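Local coordinates for protein putative phosphosugar isomerase (Clostridium difficile, PDB 3G68) that probably binds phosphosugars through its two SIS domains and may act as an isomerase related to the isomerising half of glucosamine-6-phosphate synthase, at residues 16-21 against 150-155; 157-162 against 166-171. One frame throughout, in Å; residues are numbered along the deposited sequence. Where two conformers were deposited one is given.

Interaction 1 (16-21 against 150-155)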
loop_
_atom_site.group_PDB
_atom_site.type_symbol
_atom_site.label_atom_id
_atom_site.label_comp_id
_atom_site.label_asym_id
_atom_site.label_seq_id
_atom_site.Cartn_x
_atom_site.Cartn_y
_atom_site.Cartn_z
ATOM N N ARG B 16 22.384 -16.377 -26.863
ATOM C CA ARG B 16 22.582 -15.921 -25.477
ATOM C C ARG B 16 23.551 -16.827 -24.711
ATOM O O ARG B 16 24.349 -16.322 -23.911
ATOM C CB ARG B 16 21.271 -15.848 -24.744
ATOM C CG ARG B 16 20.411 -14.740 -25.243
ATOM C CD ARG B 16 19.056 -14.902 -24.732
ATOM N NE ARG B 16 18.212 -13.908 -25.347
ATOM C CZ ARG B 16 16.922 -14.059 -25.586
ATOM N NH1 ARG B 16 16.302 -15.188 -25.275
ATOM N NH2 ARG B 16 16.270 -13.069 -26.156
ATOM N N GLU B 17 23.497 -18.139 -24.962
ATOM C CA GLU B 17 24.429 -19.096 -24.359
ATOM C C GLU B 17 25.872 -18.877 -24.807
ATOM O O GLU B 17 26.835 -18.955 -24.002
ATOM C CB GLU B 17 24.052 -20.532 -24.681
ATOM C CG GLU B 17 22.772 -20.972 -23.999
ATOM C CD GLU B 17 22.294 -22.332 -24.462
ATOM O OE1 GLU B 17 22.889 -22.871 -25.422
ATOM O OE2 GLU B 17 21.294 -22.825 -23.883
ATOM N N ILE B 18 26.011 -18.597 -26.093
ATOM C CA ILE B 18 27.290 -18.310 -26.693
ATOM C C ILE B 18 27.905 -17.046 -26.105
ATOM O O ILE B 18 29.076 -17.025 -25.784
ATOM C CB ILE B 18 27.183 -18.254 -28.228
ATOM C CG1 ILE B 18 26.912 -19.677 -28.751
ATOM C CG2 ILE B 18 28.486 -17.682 -28.835
ATOM C CD1 ILE B 18 26.592 -19.726 -30.244
ATOM N N ILE B 19 27.108 -16.002 -25.968
ATOM C CA ILE B 19 27.536 -14.748 -25.336
ATOM C C ILE B 19 28.035 -15.013 -23.891
ATOM O O ILE B 19 29.131 -14.590 -23.542
ATOM C CB ILE B 19 26.385 -13.699 -25.405
ATOM C CG1 ILE B 19 26.324 -13.109 -26.818
ATOM C CG2 ILE B 19 26.549 -12.562 -24.365
ATOM C CD1 ILE B 19 25.013 -12.324 -27.124
ATOM N N SER B 20 27.261 -15.752 -23.092
ATOM C CA SER B 20 27.683 -16.082 -21.723
ATOM C C SER B 20 28.938 -16.951 -21.635
ATOM O O SER B 20 29.621 -16.906 -20.622
ATOM C CB SER B 20 26.560 -16.753 -20.950
ATOM O OG SER B 20 25.448 -15.889 -20.860
ATOM N N ASN B 21 29.239 -17.739 -22.664
ATOM C CA ASN B 21 30.417 -18.615 -22.690
ATOM C C ASN B 21 31.622 -17.989 -23.357
ATOM O O ASN B 21 32.673 -18.645 -23.460
ATOM C CB ASN B 21 30.076 -19.893 -23.457
ATOM C CG ASN B 21 31.138 -20.985 -23.309
ATOM O OD1 ASN B 21 31.551 -21.321 -22.190
ATOM N ND2 ASN B 21 31.576 -21.551 -24.438
ATOM N N THR B 150 27.367 -18.329 -36.080
ATOM C CA THR B 150 28.751 -18.211 -36.600
ATOM C C THR B 150 29.113 -16.712 -36.739
ATOM O O THR B 150 30.207 -16.268 -36.339
ATOM C CB THR B 150 28.923 -19.002 -37.935
ATOM O OG1 THR B 150 28.704 -20.410 -37.676
ATOM C CG2 THR B 150 30.311 -18.785 -38.564
ATOM N N LYS B 151 28.190 -15.909 -37.278
ATOM C CA LYS B 151 28.390 -14.463 -37.314
ATOM C C LYS B 151 28.622 -13.908 -35.890
ATOM O O LYS B 151 29.528 -13.122 -35.678
ATOM C CB LYS B 151 27.209 -13.748 -37.934
ATOM C CG LYS B 151 27.015 -14.027 -39.423
ATOM C CD LYS B 151 25.936 -13.100 -39.992
ATOM C CE LYS B 151 24.502 -13.449 -39.501
ATOM N NZ LYS B 151 23.479 -12.635 -40.182
ATOM N N LEU B 152 27.799 -14.331 -34.930
ATOM C CA LEU B 152 27.963 -13.893 -33.541
ATOM C C LEU B 152 29.342 -14.283 -33.019
ATOM O O LEU B 152 30.031 -13.470 -32.423
ATOM C CB LEU B 152 26.903 -14.516 -32.630
ATOM C CG LEU B 152 26.934 -14.180 -31.138
ATOM C CD1 LEU B 152 26.914 -12.675 -30.855
ATOM C CD2 LEU B 152 25.707 -14.831 -30.477
ATOM N N ASN B 153 29.734 -15.523 -33.262
ATOM C CA ASN B 153 31.036 -16.060 -32.801
ATOM C C ASN B 153 32.223 -15.242 -33.321
ATOM O O ASN B 153 33.176 -14.958 -32.579
ATOM C CB ASN B 153 31.188 -17.542 -33.207
ATOM C CG ASN B 153 31.631 -18.421 -32.048
ATOM O OD1 ASN B 153 31.078 -18.327 -30.944
ATOM N ND2 ASN B 153 32.605 -19.290 -32.288
ATOM N N LEU B 154 32.142 -14.854 -34.593
ATOM C CA LEU B 154 33.117 -13.965 -35.230
ATOM C C LEU B 154 33.138 -12.561 -34.592
ATOM O O LEU B 154 34.200 -11.973 -34.420
ATOM C CB LEU B 154 32.847 -13.837 -36.718
ATOM C CG LEU B 154 33.218 -15.050 -37.578
ATOM C CD1 LEU B 154 32.511 -14.980 -38.926
ATOM C CD2 LEU B 154 34.736 -15.117 -37.741
HETATM N N MSE B 155 31.968 -12.019 -34.272
HETATM C CA MSE B 155 31.906 -10.737 -33.628
HETATM C C MSE B 155 32.518 -10.816 -32.221
HETATM O O MSE B 155 33.213 -9.902 -31.823
HETATM C CB MSE B 155 30.467 -10.217 -33.550
HETATM C CG MSE B 155 29.918 -9.803 -34.896
HETATM SE SE MSE B 155 28.124 -9.118 -34.657
HETATM C CE MSE B 155 27.844 -8.257 -36.372
#
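The carboxamide of Asn-153 is the one flat group in this contact, and it meets helix 4-20 with its oxygen, while neither of its faces is covered by residues 16-21. Its OD1 ends 3.4 Å from CG2 of Ile-18, and the methyl stands beyond the oxygen, with a CG–OD1···CG2 angle of about 155°. A chi1 of -131°, away from the usual staggered positions, swings the amide round toward the isoleucine, and the two side chains cross at about a right angle. Val-133, in a loop, also touches Asn-153. The rest of the contact is aliphatic. Leu-152 projects directly at the neighbouring helix and brings both methyls to CG1 of Ile-19, with CD1 and CD2 each 4.1 Å away, so the methylene sits against the fork of the leucine. CD2 reaches Ile-18 as well, 4.3 Å from its CG2. Ile-19 leaves its backbone obliquely to the partner helix; its first torsion sets CG1 beside the backbone N and brings it up to the leucine. The helix segments run nearly parallel, their axes 10.4 Å apart and inclined by 20°. Helix 170-184 borders the same seam, with Ile-177, Leu-181 and Ile-184 on Ile-19 and Ile-180 on Leu-152, while Glu-17 of the second subunit also packs on Ile-19. No hydrogen bond links the two segments: the four touching residues are buried and van der Waals packing holds them, for the methyl that OD1 meets cannot serve it as a hydrogen-bond donor of normal strength.

Interaction 2 (157-162 against 166-171); sequences LGLQIA and GIISSE. With EDO (1,2-ethanediol), chain J.
Helix 145-165 ends in a Schellman motif: Gly-166 takes a positive phi of 90°, and the turn folds back so that Ile-167 N reaches the carbonyl oxygen of Ala-162, the motif's characteristic six-residue bond. Ile-168 N also approaches that oxygen, and both bonds are weak. Ile-167 N lies 2.8 Å from Ala-162 O but with an N-H···O angle of only 130°, whereas Ile-168 N is straighter and longer, at 3.4 Å from the same oxygen. The backbone angles at Gly-166 would jam a side chain against the preceding carbonyl, which explains the glycine. As is usual for this motif, an apolar contact spans the bonded ends: CB of Ala-162 sits 4.1 Å from CB of Ile-167. Ile-168 carries the rest. With chi1 at 66°, its CG1 is tucked between the backbone N and the carbonyl carbon, and from there it lies 3.8 Å from CB of Ala-162. Its CD1 goes one turn further back and touches CD2 of Leu-159 at 3.8 Å, the two side chains crossing at a slant. Leu-59 of helix 43-59 packs on all three of Leu-159, Ala-162 and Ile-168. The reversal is thus a tight turn joining helix 145-165 to helix 170-184, in which Ser-169 is the N-cap of the second helix and its OG bonds to Lys-172 N. Beside this helix start lies a 1,2-ethanediol, probably from the crystallisation liquor; Glu-171 N donates to its O1 at 2.9 Å, while a weak bond from the diol's O2 to Glu-171 OE1 is doubtful, since that side chain has two conformers. Ser-24 OG of the second subunit also bonds to the diol, so the small molecule sits at the subunit interface.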
loop_
_atom_site.group_PDB
_atom_site.type_symbol
_atom_site.label_atom_id
_atom_site.label_comp_id
_atom_site.label_asym_id
_atom_site.label_seq_id
_atom_site.Cartn_x
_atom_site.Cartn_y
_atom_site.Cartn_z
ATOM N N LEU B 157 34.789 -12.919 -31.094
ATOM C CA LEU B 157 36.253 -12.995 -31.298
ATOM C C LEU B 157 36.848 -11.593 -31.355
ATOM O O LEU B 157 37.842 -11.309 -30.660
ATOM C CB LEU B 157 36.633 -13.759 -32.568
ATOM C CG LEU B 157 38.128 -13.775 -32.995
ATOM C CD1 LEU B 157 38.994 -14.482 -31.922
ATOM C CD2 LEU B 157 38.281 -14.409 -34.398
ATOM N N GLY B 158 36.248 -10.741 -32.191
ATOM C CA GLY B 158 36.660 -9.345 -32.344
ATOM C C GLY B 158 36.614 -8.592 -31.030
ATOM O O GLY B 158 37.608 -8.024 -30.595
ATOM N N LEU B 159 35.455 -8.609 -30.389
ATOM C CA LEU B 159 35.248 -7.919 -29.118
ATOM C C LEU B 159 36.227 -8.341 -28.005
ATOM O O LEU B 159 36.706 -7.506 -27.234
ATOM C CB LEU B 159 33.781 -8.101 -28.670
ATOM C CG LEU B 159 32.746 -7.271 -29.456
ATOM C CD1 LEU B 159 31.280 -7.702 -29.136
ATOM C CD2 LEU B 159 32.946 -5.769 -29.155
ATOM N N GLN B 160 36.483 -9.637 -27.929
ATOM C CA GLN B 160 37.385 -10.259 -26.955
ATOM C C GLN B 160 38.829 -9.845 -27.198
ATOM O O GLN B 160 39.566 -9.566 -26.253
ATOM C CB GLN B 160 37.234 -11.783 -27.015
ATOM C CG GLN B 160 35.897 -12.299 -26.402
ATOM C CD GLN B 160 36.003 -12.596 -24.914
ATOM O OE1 GLN B 160 37.036 -13.053 -24.452
ATOM N NE2 GLN B 160 34.907 -12.384 -24.167
ATOM N N ILE B 161 39.214 -9.781 -28.470
ATOM C CA ILE B 161 40.549 -9.316 -28.850
ATOM C C ILE B 161 40.652 -7.836 -28.518
ATOM O O ILE B 161 41.576 -7.435 -27.844
ATOM C CB ILE B 161 40.845 -9.517 -30.331
ATOM C CG1 ILE B 161 41.063 -10.993 -30.638
ATOM C CG2 ILE B 161 42.104 -8.764 -30.738
ATOM C CD1 ILE B 161 41.032 -11.288 -32.136
ATOM N N ALA B 162 39.671 -7.055 -28.961
ATOM C CA ALA B 162 39.648 -5.606 -28.756
ATOM C C ALA B 162 39.805 -5.217 -27.278
ATOM O O ALA B 162 40.569 -4.303 -26.930
ATOM C CB ALA B 162 38.352 -5.018 -29.338
ATOM N N GLY B 166 43.259 -3.611 -25.559
ATOM C CA GLY B 166 43.042 -2.231 -25.144
ATOM C C GLY B 166 42.351 -1.282 -26.101
ATOM O O GLY B 166 42.275 -0.088 -25.820
ATOM N N ILE B 167 41.812 -1.788 -27.209
ATOM C CA ILE B 167 41.114 -0.927 -28.182
ATOM C C ILE B 167 39.811 -0.393 -27.580
ATOM O O ILE B 167 39.400 0.746 -27.864
ATOM C CB ILE B 167 40.785 -1.677 -29.503
ATOM C CG1 ILE B 167 42.055 -2.216 -30.165
ATOM C CG2 ILE B 167 40.062 -0.748 -30.491
ATOM C CD1 ILE B 167 41.767 -3.095 -31.391
ATOM N N ILE B 168 39.164 -1.237 -26.766
ATOM C CA ILE B 168 37.933 -0.883 -26.084
ATOM C C ILE B 168 38.076 -1.161 -24.600
ATOM O O ILE B 168 38.802 -2.066 -24.196
ATOM C CB ILE B 168 36.692 -1.616 -26.674
ATOM C CG1 ILE B 168 36.741 -3.137 -26.446
ATOM C CG2 ILE B 168 36.568 -1.333 -28.182
ATOM C CD1 ILE B 168 35.517 -3.879 -27.013
ATOM N N SER B 169 37.359 -0.392 -23.793
ATOM C CA SER B 169 37.332 -0.580 -22.347
ATOM C C SER B 169 36.432 -1.755 -21.993
ATOM O O SER B 169 35.695 -2.281 -22.838
ATOM C CB SER B 169 36.761 0.649 -21.640
ATOM O OG SER B 169 35.393 0.838 -21.959
ATOM N N SER B 170 36.466 -2.137 -20.730
ATOM C CA SER B 170 35.581 -3.200 -20.259
ATOM C C SER B 170 34.127 -2.765 -20.356
ATOM O O SER B 170 33.289 -3.598 -20.704
ATOM C CB SER B 170 35.916 -3.654 -18.831
ATOM O OG SER B 170 37.181 -4.292 -18.857
ATOM N N GLU B 171 33.820 -1.499 -20.049
ATOM C CA GLU B 171 32.435 -1.053 -20.126
ATOM C C GLU B 171 31.960 -0.981 -21.570
ATOM O O GLU B 171 30.802 -1.260 -21.838
ATOM C CB GLU B 171 32.206 0.255 -19.365
ATOM C CG GLU B 171 32.269 0.039 -17.840
ATOM C CD GLU B 171 32.000 1.293 -17.023
ATOM O OE1 GLU B 171 31.895 2.394 -17.611
ATOM O OE2 GLU B 171 31.916 1.186 -15.781
HETATM C C1 EDO J . 35.714 1.016 -17.639
HETATM O O1 EDO J . 35.740 -0.311 -18.180
HETATM C C2 EDO J . 35.611 2.007 -18.765
HETATM O O2 EDO J . 34.910 3.162 -18.325
#

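In the fold
Helix 145-165 is common to both interactions: its first half pairs with helix 4-20 in interaction 1, and its last turns meet the reversal into helix 170-184 in interaction 2. The two centres are about 14 Å apart, on the same side of the chain's centre, and interaction 1 closes along the sequence before interaction 2 opens. One joins segments 129 residues apart, spanning the parallel sheet that runs from strand 63-67 to strand 129-130; the other is local. After the turn, helix 170-184 comes back along the seam of interaction 1, so three helices pack together, and both sites touch the second subunit.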